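Local structure of thiamine pyrophosphokinase (Candida albicans, 2G9Z) at residues Pro276-Leu281 and Ile331-Glu336; Tyr294-Asp299 and Ser313-Ser318. The protein catalyses the transfer of a pyrophosphate group from ATP to thiamine, producing the cofactor thiamine pyrophosphate. All coordinates share one frame; numbering follows the deposited sequence.

Contacts 1 and 2 show how a binding site can be built directly on the edge of a sheet. Their centres lie about 9 Å apart, and both belong to the C-terminal, all-beta part of the chain. Contact 2 is nested in sequence inside the loop that contact 1 closes: 276-281 comes first, then 294-299 and 313-318, and finally 331-336. One edge of strand 277-281 makes contact 1, and the other pairs with strand 315-316 of contact 2, where Pro276 bonds to Ile317 and Cys278 to Asn315 through backbone hydrogen bonds. The ligand is bonded both to Arg316 and to Arg216 and Asp155 of the second subunit, which places the thiamine site at the dimer interface.

Contact 1 (Pro276-Leu281 and Ile331-Glu336); sequences PTCGLL and IVMNIE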
ATOM      1  N   PRO A 276      19.255   7.409   2.885  1.00 21.63           N
ATOM      2  CA  PRO A 276      18.212   6.429   2.570  1.00 18.79           C
ATOM      3  C   PRO A 276      16.852   7.066   2.856  1.00 17.63           C
ATOM      4  O   PRO A 276      16.714   7.843   3.801  1.00 16.66           O
ATOM      5  CB  PRO A 276      18.504   5.282   3.536  1.00 19.40           C
ATOM      6  CG  PRO A 276      19.975   5.420   3.810  1.00 21.17           C
ATOM      7  CD  PRO A 276      20.136   6.905   3.950  1.00 20.03           C
ATOM      8  N   THR A 277      15.856   6.732   2.049  1.00 15.15           N
ATOM      9  CA  THR A 277      14.514   7.268   2.231  1.00 13.66           C
ATOM     10  C   THR A 277      13.703   6.420   3.211  1.00 12.84           C
ATOM     11  O   THR A 277      13.882   5.207   3.285  1.00 13.74           O
ATOM     12  CB  THR A 277      13.770   7.318   0.887  1.00 16.25           C
ATOM     13  OG1 THR A 277      14.407   8.274   0.035  1.00 18.20           O
ATOM     14  CG2 THR A 277      12.314   7.703   1.088  1.00 15.44           C
ATOM     15  N   CYS A 278      12.813   7.062   3.961  1.00 12.37           N
ATOM     16  CA  CYS A 278      11.971   6.341   4.911  1.00 12.58           C
ATOM     17  C   CYS A 278      10.666   7.090   5.147  1.00 12.75           C
ATOM     18  O   CYS A 278      10.498   8.232   4.714  1.00 11.31           O
ATOM     19  CB  CYS A 278      12.698   6.140   6.247  1.00 11.91           C
ATOM     20  SG  CYS A 278      13.045   7.672   7.137  1.00 15.81           S
ATOM     21  N   GLY A 279       9.739   6.431   5.831  1.00 12.34           N
ATOM     22  CA  GLY A 279       8.461   7.049   6.111  1.00 12.63           C
ATOM     23  C   GLY A 279       7.866   6.513   7.388  1.00 11.83           C
ATOM     24  O   GLY A 279       8.194   5.413   7.812  1.00 13.13           O
ATOM     25  N   LEU A 280       7.000   7.305   8.013  1.00 13.86           N
ATOM     26  CA  LEU A 280       6.333   6.905   9.248  1.00 15.19           C
ATOM     27  C   LEU A 280       4.863   6.987   8.893  1.00 15.77           C
ATOM     28  O   LEU A 280       4.343   8.065   8.638  1.00 14.69           O
ATOM     29  CB  LEU A 280       6.693   7.862  10.387  1.00 14.08           C
ATOM     30  CG  LEU A 280       8.149   7.734  10.849  1.00 18.07           C
ATOM     31  CD1 LEU A 280       9.076   8.381   9.830  1.00 20.25           C
ATOM     32  CD2 LEU A 280       8.321   8.397  12.209  1.00 21.27           C
ATOM     33  N   LEU A 281       4.201   5.836   8.876  1.00 15.48           N
ATOM     34  CA  LEU A 281       2.814   5.769   8.439  1.00 15.30           C
ATOM     35  C   LEU A 281       1.796   5.393   9.508  1.00 12.85           C
ATOM     36  O   LEU A 281       1.746   4.254   9.964  1.00 12.24           O
ATOM     37  CB  LEU A 281       2.762   4.795   7.258  1.00 16.12           C
ATOM     38  CG  LEU A 281       4.074   4.950   6.465  1.00 17.92           C
ATOM     39  CD1 LEU A 281       4.259   3.816   5.490  1.00 20.99           C
ATOM     40  CD2 LEU A 281       4.094   6.302   5.759  1.00 17.95           C
ATOM     41  N   ILE A 331       3.320   2.530  15.278  1.00 15.02           N
ATOM     42  CA  ILE A 331       3.233   3.161  13.976  1.00 13.09           C
ATOM     43  C   ILE A 331       4.168   2.451  13.013  1.00 12.21           C
ATOM     44  O   ILE A 331       5.263   2.019  13.382  1.00 11.64           O
ATOM     45  CB  ILE A 331       3.576   4.677  14.049  1.00 13.98           C
ATOM     46  CG1 ILE A 331       3.348   5.334  12.677  1.00 13.41           C
ATOM     47  CG2 ILE A 331       5.014   4.867  14.516  1.00 14.55           C
ATOM     48  CD1 ILE A 331       3.493   6.871  12.688  1.00 12.45           C
ATOM     49  N   VAL A 332       3.716   2.321  11.776  1.00 11.30           N
ATOM     50  CA  VAL A 332       4.484   1.659  10.736  1.00 13.28           C
ATOM     51  C   VAL A 332       5.610   2.528  10.190  1.00 13.66           C
ATOM     52  O   VAL A 332       5.450   3.733  10.023  1.00 13.91           O
ATOM     53  CB  VAL A 332       3.576   1.281   9.541  1.00 13.79           C
ATOM     54  CG1 VAL A 332       4.420   0.830   8.358  1.00 12.94           C
ATOM     55  CG2 VAL A 332       2.600   0.189   9.956  1.00 15.78           C
ATOM     56  N   MET A 333       6.746   1.900   9.912  1.00 14.25           N
ATOM     57  CA  MET A 333       7.872   2.595   9.308  1.00 13.47           C
ATOM     58  C   MET A 333       8.405   1.765   8.143  1.00 12.77           C
ATOM     59  O   MET A 333       8.519   0.542   8.233  1.00 11.93           O
ATOM     60  CB  MET A 333       9.009   2.829  10.315  1.00 14.98           C
ATOM     61  CG  MET A 333      10.269   3.407   9.661  1.00 15.77           C
ATOM     62  SD  MET A 333      11.508   4.043  10.836  1.00 16.72           S
ATOM     63  CE  MET A 333      12.015   5.552  10.030  1.00 18.35           C
ATOM     64  N   ASN A 334       8.694   2.437   7.036  1.00 12.64           N
ATOM     65  CA  ASN A 334       9.265   1.770   5.881  1.00 12.55           C
ATOM     66  C   ASN A 334      10.599   2.442   5.623  1.00 13.59           C
ATOM     67  O   ASN A 334      10.740   3.648   5.816  1.00 15.61           O
ATOM     68  CB  ASN A 334       8.377   1.913   4.638  1.00 12.26           C
ATOM     69  CG  ASN A 334       8.355   3.328   4.086  1.00 14.64           C
ATOM     70  OD1 ASN A 334       7.877   4.252   4.737  1.00 14.96           O
ATOM     71  ND2 ASN A 334       8.865   3.499   2.874  1.00 14.18           N
ATOM     72  N   ILE A 335      11.581   1.651   5.218  1.00 14.09           N
ATOM     73  CA  ILE A 335      12.894   2.171   4.886  1.00 13.27           C
ATOM     74  C   ILE A 335      13.215   1.621   3.513  1.00 15.62           C
ATOM     75  O   ILE A 335      13.151   0.412   3.296  1.00 14.12           O
ATOM     76  CB  ILE A 335      13.975   1.699   5.876  1.00 14.40           C
ATOM     77  CG1 ILE A 335      13.702   2.280   7.270  1.00 11.29           C
ATOM     78  CG2 ILE A 335      15.354   2.130   5.378  1.00 13.45           C
ATOM     79  CD1 ILE A 335      14.730   1.870   8.320  1.00 13.58           C
ATOM     80  N   GLU A 336      13.540   2.508   2.580  1.00 15.70           N
ATOM     81  CA  GLU A 336      13.865   2.085   1.232  0.50 17.92           C
ATOM     82  C   GLU A 336      15.153   1.275   1.226  1.00 20.12           C
ATOM     83  O   GLU A 336      16.100   1.574   1.956  1.00 22.33           O
ATOM     84  CB  GLU A 336      14.005   3.303   0.314  0.50 16.91           C
ATOM     85  CG  GLU A 336      14.346   2.957  -1.125  0.50 16.73           C
ATOM     86  CD  GLU A 336      14.058   4.097  -2.083  0.50 17.98           C
ATOM     87  OE1 GLU A 336      14.600   5.202  -1.882  0.50 17.84           O
ATOM     88  OE2 GLU A 336      13.283   3.884  -3.041  0.50 17.55           O
TER
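An antiparallel strand pair inside the large mixed sheet joins Thr277-Leu281 to Ile331-Glu336; their short axes approach to 4.6 Å, the N-to-C directions 165° apart. Gly279 and Asn334 form a hydrogen-bonded pair: Gly279 N reaches Asn334 O at 3.0 Å, and Asn334 N answers to Gly279 O. Glu336 N gives Thr277 O a nearly straight bond (2.8 Å), and at the far end Leu281 N binds Val332 O at 2.7 Å, the return bond being weak. On the face carrying Cys278, Leu280, Met333 and Ile335, Met333 bends at its third torsion (chi3 -138°), which turns CE toward strand 277-281, 3.7 Å from Cys278 SG. The same methyl meets Leu280 CD1, the side chains side by side. On the other face, the Leu281 and Asn334 side chains cross at about a right angle, Leu281 CD1 3.7 Å from Asn334 OD1. Asn334 CG stands between backbone N and carbonyl carbon (chi1 70°), bringing OD1 over Gly279, 3.2 Å from its CA. Asn334 ND2 bonds to Asp218 of the second subunit, whose Phe217 packs on Leu281. This face turns to the dimer partner; the first meets strands 289-294 and 322-327 in the face-to-face sheet packing of a beta-sandwich.

Contact 2 (Tyr294-Asp299 and Ser313-Ser318); sequences YGLKYD and SSNRIS. With VNP (3-[(4-amino-2-methylpyrimidin-5-yl)methyl]-5-(2-{[hydroxy(phosphonoamino)phosphoryl]oxy}ethyl)-4-methyl-1,3-thiazol-3-I um), chain N.
The Tyr298 ring carries the ligand on one face, with VNP C7A, the methylene bridge between pyrimidine and thiazolium, 3.4 Å above its plane and offset toward the rim; the pyrimidine lies near CG, the CM4 methyl near CE2 and CZ. Asn315 OD1 and a water lie at the ring's edge, in plane. The Arg316 guanidinium has Ser314 O over the centre of one face and the terminal phosphorus of VNP at its edge. Its two terminal nitrogens take separate oxygens: NH1 points almost straight at VNP O3G (2.9 Å, 174°), whereas NH2 meets VNP O2G at 2.6 Å. NE donates to the water that in turn donates to Tyr298 OH, a hydroxyl also bonded to Gln151 of the second subunit. Thr277 OG1 is a further partner of NH1, so several bonds fix the guanidinium's rotation.

These groups are part of the thiamine-binding pocket, which the second subunit completes; here a loop entering strand 298-301 meets the edge strand 315-316. Asn315 ties the two together. Its chi1 of -153° swings the amide across to the Tyr298 backbone, ring and amide planes 56° apart. OD1 accepts from Tyr298 N at 3.0 Å and from Arg316 N, the latter on an in-plane lone pair; ND2 returns a bond to Tyr298 O and also bonds Ser312 OG. Beyond it, Lys297 N binds Arg316 O at 2.7 Å from above the carbonyl plane, and the two side chains cross with their CB atoms 3.5 Å apart. The lysine's end leads away to a salt bridge with Asp29. Ser318 N closes the far end on Gly295 O, while Asp299 grips the loop's own backbone: OD2 takes Gly295 N through its syn lone pair, and OD1 is met by Leu296 N from above the carboxylate plane.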
ATOM      1  N   TYR A 294      15.207  11.378  16.284  1.00 15.94           N
ATOM      2  CA  TYR A 294      16.581  11.853  16.401  1.00 16.88           C
ATOM      3  C   TYR A 294      17.381  11.028  15.400  1.00 15.16           C
ATOM      4  O   TYR A 294      17.553   9.824  15.586  1.00 16.09           O
ATOM      5  CB  TYR A 294      17.104  11.615  17.820  1.00 18.66           C
ATOM      6  CG  TYR A 294      16.176  12.138  18.890  1.00 22.80           C
ATOM      7  CD1 TYR A 294      16.266  13.458  19.344  1.00 24.56           C
ATOM      8  CD2 TYR A 294      15.161  11.332  19.404  1.00 23.15           C
ATOM      9  CE1 TYR A 294      15.361  13.959  20.284  1.00 25.47           C
ATOM     10  CE2 TYR A 294      14.256  11.822  20.335  1.00 27.33           C
ATOM     11  CZ  TYR A 294      14.358  13.133  20.771  1.00 25.43           C
ATOM     12  OH  TYR A 294      13.446  13.606  21.686  1.00 28.57           O
ATOM     13  N   GLY A 295      17.848  11.662  14.330  1.00 13.78           N
ATOM     14  CA  GLY A 295      18.609  10.927  13.337  1.00 14.57           C
ATOM     15  C   GLY A 295      17.999  10.908  11.945  1.00 13.94           C
ATOM     16  O   GLY A 295      18.611  10.406  11.009  1.00 16.89           O
ATOM     17  N   LEU A 296      16.790  11.433  11.796  1.00 14.94           N
ATOM     18  CA  LEU A 296      16.171  11.486  10.476  1.00 15.16           C
ATOM     19  C   LEU A 296      16.510  12.844   9.862  1.00 16.75           C
ATOM     20  O   LEU A 296      16.762  13.806  10.590  1.00 16.88           O
ATOM     21  CB  LEU A 296      14.654  11.313  10.581  1.00 13.17           C
ATOM     22  CG  LEU A 296      14.216   9.992  11.219  1.00 16.03           C
ATOM     23  CD1 LEU A 296      12.693   9.888  11.189  1.00 14.94           C
ATOM     24  CD2 LEU A 296      14.850   8.818  10.471  1.00 15.05           C
ATOM     25  N   LYS A 297      16.528  12.912   8.533  1.00 16.27           N
ATOM     26  CA  LYS A 297      16.836  14.152   7.824  1.00 17.49           C
ATOM     27  C   LYS A 297      15.872  15.252   8.261  1.00 18.39           C
ATOM     28  O   LYS A 297      16.269  16.398   8.464  1.00 19.90           O
ATOM     29  CB  LYS A 297      16.733  13.927   6.313  1.00 18.06           C
ATOM     30  CG  LYS A 297      17.059  15.149   5.450  1.00 18.46           C
ATOM     31  CD  LYS A 297      18.520  15.545   5.536  1.00 19.39           C
ATOM     32  CE  LYS A 297      18.805  16.768   4.664  1.00 21.77           C
ATOM     33  NZ  LYS A 297      20.224  17.210   4.795  1.00 22.24           N
ATOM     34  N   TYR A 298      14.603  14.894   8.404  1.00 16.51           N
ATOM     35  CA  TYR A 298      13.591  15.838   8.854  1.00 17.13           C
ATOM     36  C   TYR A 298      13.098  15.285  10.188  1.00 17.50           C
ATOM     37  O   TYR A 298      12.086  14.586  10.258  1.00 14.93           O
ATOM     38  CB  TYR A 298      12.463  15.921   7.823  1.00 15.89           C
ATOM     39  CG  TYR A 298      12.977  16.311   6.458  1.00 17.05           C
ATOM     40  CD1 TYR A 298      13.131  17.651   6.098  1.00 15.11           C
ATOM     41  CD2 TYR A 298      13.382  15.338   5.548  1.00 16.30           C
ATOM     42  CE1 TYR A 298      13.677  18.005   4.865  1.00 17.66           C
ATOM     43  CE2 TYR A 298      13.931  15.682   4.320  1.00 17.60           C
ATOM     44  CZ  TYR A 298      14.078  17.011   3.984  1.00 17.36           C
ATOM     45  OH  TYR A 298      14.642  17.337   2.770  1.00 19.38           O
ATOM     46  N   ASP A 299      13.859  15.574  11.242  1.00 17.71           N
ATOM     47  CA  ASP A 299      13.525  15.102  12.575  1.00 17.47           C
ATOM     48  C   ASP A 299      12.299  15.806  13.102  1.00 17.63           C
ATOM     49  O   ASP A 299      12.109  17.005  12.890  1.00 19.92           O
ATOM     50  CB  ASP A 299      14.697  15.300  13.551  1.00 16.15           C
ATOM     51  CG  ASP A 299      15.641  14.106  13.581  1.00 19.65           C
ATOM     52  OD1 ASP A 299      15.159  12.964  13.374  1.00 17.83           O
ATOM     53  OD2 ASP A 299      16.856  14.301  13.830  1.00 17.65           O
ATOM     54  N   SER A 313       6.486  11.443   4.854  1.00 14.52           N
ATOM     55  CA  SER A 313       6.873  10.560   3.761  1.00 15.31           C
ATOM     56  C   SER A 313       8.061  11.245   3.109  1.00 14.28           C
ATOM     57  O   SER A 313       8.255  12.451   3.279  1.00 14.93           O
ATOM     58  CB  SER A 313       5.732  10.354   2.752  1.00 13.51           C
ATOM     59  OG  SER A 313       5.330  11.563   2.144  1.00 21.54           O
ATOM     60  N   SER A 314       8.857  10.482   2.373  1.00 13.24           N
ATOM     61  CA  SER A 314      10.058  11.018   1.754  1.00 14.95           C
ATOM     62  C   SER A 314      11.014  11.599   2.807  1.00 15.34           C
ATOM     63  O   SER A 314      11.728  12.566   2.545  1.00 15.53           O
ATOM     64  CB  SER A 314       9.702  12.079   0.716  1.00 15.92           C
ATOM     65  OG  SER A 314       9.069  11.474  -0.401  1.00 18.92           O
ATOM     66  N   ASN A 315      11.003  11.031   4.011  1.00 14.06           N
ATOM     67  CA  ASN A 315      11.937  11.478   5.043  1.00 13.45           C
ATOM     68  C   ASN A 315      13.205  10.720   4.662  1.00 12.58           C
ATOM     69  O   ASN A 315      13.155   9.863   3.777  1.00 13.24           O
ATOM     70  CB  ASN A 315      11.479  11.053   6.446  1.00 12.72           C
ATOM     71  CG  ASN A 315      11.997  11.993   7.540  1.00 15.85           C
ATOM     72  OD1 ASN A 315      13.115  12.500   7.453  1.00 15.74           O
ATOM     73  ND2 ASN A 315      11.186  12.217   8.574  1.00 13.34           N
ATOM     74  N   ARG A 316      14.333  11.024   5.302  1.00 12.96           N
ATOM     75  CA  ARG A 316      15.584  10.333   4.997  1.00 13.12           C
ATOM     76  C   ARG A 316      16.300   9.981   6.299  1.00 14.97           C
ATOM     77  O   ARG A 316      16.026  10.559   7.350  1.00 14.95           O
ATOM     78  CB  ARG A 316      16.533  11.199   4.155  1.00 14.72           C
ATOM     79  CG  ARG A 316      15.891  12.119   3.138  1.00 18.20           C
ATOM     80  CD  ARG A 316      15.359  11.411   1.903  1.00 16.93           C
ATOM     81  NE  ARG A 316      14.846  12.405   0.959  1.00 20.01           N
ATOM     82  CZ  ARG A 316      13.947  12.161   0.007  1.00 20.49           C
ATOM     83  NH1 ARG A 316      13.446  10.947  -0.147  1.00 18.12           N
ATOM     84  NH2 ARG A 316      13.528  13.148  -0.777  1.00 19.89           N
ATOM     85  N   ILE A 317      17.235   9.045   6.214  1.00 15.19           N
ATOM     86  CA  ILE A 317      17.979   8.614   7.387  1.00 16.36           C
ATOM     87  C   ILE A 317      19.356   9.275   7.458  1.00 16.36           C
ATOM     88  O   ILE A 317      20.208   9.052   6.602  1.00 16.14           O
ATOM     89  CB  ILE A 317      18.136   7.075   7.394  1.00 15.31           C
ATOM     90  CG1 ILE A 317      16.747   6.417   7.440  1.00 13.32           C
ATOM     91  CG2 ILE A 317      18.981   6.639   8.586  1.00 17.90           C
ATOM     92  CD1 ILE A 317      16.771   4.904   7.444  1.00 13.86           C
ATOM     93  N   SER A 318      19.552  10.106   8.478  1.00 15.95           N
ATOM     94  CA  SER A 318      20.822  10.797   8.676  1.00 16.77           C
ATOM     95  C   SER A 318      21.758  10.012   9.596  1.00 15.75           C
ATOM     96  O   SER A 318      22.980  10.085   9.457  1.00 16.03           O
ATOM     97  CB  SER A 318      20.580  12.195   9.264  1.00 16.43           C
ATOM     98  OG  SER A 318      19.900  13.027   8.339  1.00 17.68           O
TER
HETATM   99  O2G VNP N 601      12.391  12.798  -3.143  1.00 23.52           O
HETATM  100  PG  VNP N 601      11.444  11.534  -3.440  1.00 22.16           P
HETATM  101  O3G VNP N 601      11.595  10.504  -2.387  1.00 24.39           O
HETATM  102  O1G VNP N 601      11.891  10.981  -4.885  1.00 26.22           O
HETATM  103  N3B VNP N 601       9.912  12.061  -3.561  1.00 20.41           N
HETATM  104  PB  VNP N 601       9.767  13.549  -4.194  1.00 20.46           P
HETATM  105  O2B VNP N 601       8.335  13.805  -4.468  1.00 19.71           O
HETATM  106  O1B VNP N 601      10.712  13.657  -5.326  1.00 19.22           O
HETATM  107  O1  VNP N 601      10.274  14.530  -3.020  1.00 21.01           O
HETATM  108  C7  VNP N 601       9.657  14.624  -1.730  1.00 21.45           C
HETATM  109  C12 VNP N 601       9.920  16.046  -1.232  1.00 20.34           C
HETATM  110  C11 VNP N 601       9.486  16.374   0.200  1.00 19.11           C
HETATM  111  C10 VNP N 601      10.384  15.846   1.322  1.00 15.29           C
HETATM  112  CM4 VNP N 601      11.892  15.648   1.152  1.00 13.85           C
HETATM  113  S1  VNP N 601       7.865  15.763   0.767  1.00 19.00           S
HETATM  114  C9  VNP N 601       8.403  15.627   2.426  1.00 17.22           C
HETATM  115  N5  VNP N 601       9.736  15.552   2.454  1.00 16.83           N
HETATM  116  C7A VNP N 601      10.474  15.083   3.638  1.00 14.78           C
HETATM  117  C5A VNP N 601       9.745  15.338   4.961  1.00 14.36           C
HETATM  118  C6A VNP N 601       9.421  14.215   5.711  1.00 14.36           C
HETATM  119  N1A VNP N 601       8.874  14.329   6.907  1.00 15.72           N
HETATM  120  C2A VNP N 601       8.613  15.534   7.433  1.00 13.40           C
HETATM  121  CM2 VNP N 601       8.013  15.632   8.837  1.00 16.52           C
HETATM  122  N3A VNP N 601       8.900  16.646   6.744  1.00 12.71           N
HETATM  123  C4A VNP N 601       9.457  16.577   5.525  1.00 14.92           C
HETATM  124  N4A VNP N 601       9.731  17.706   4.876  1.00 17.29           N
HETATM  125  O   HOH W   1      15.683  15.315   0.860  1.00 23.00           O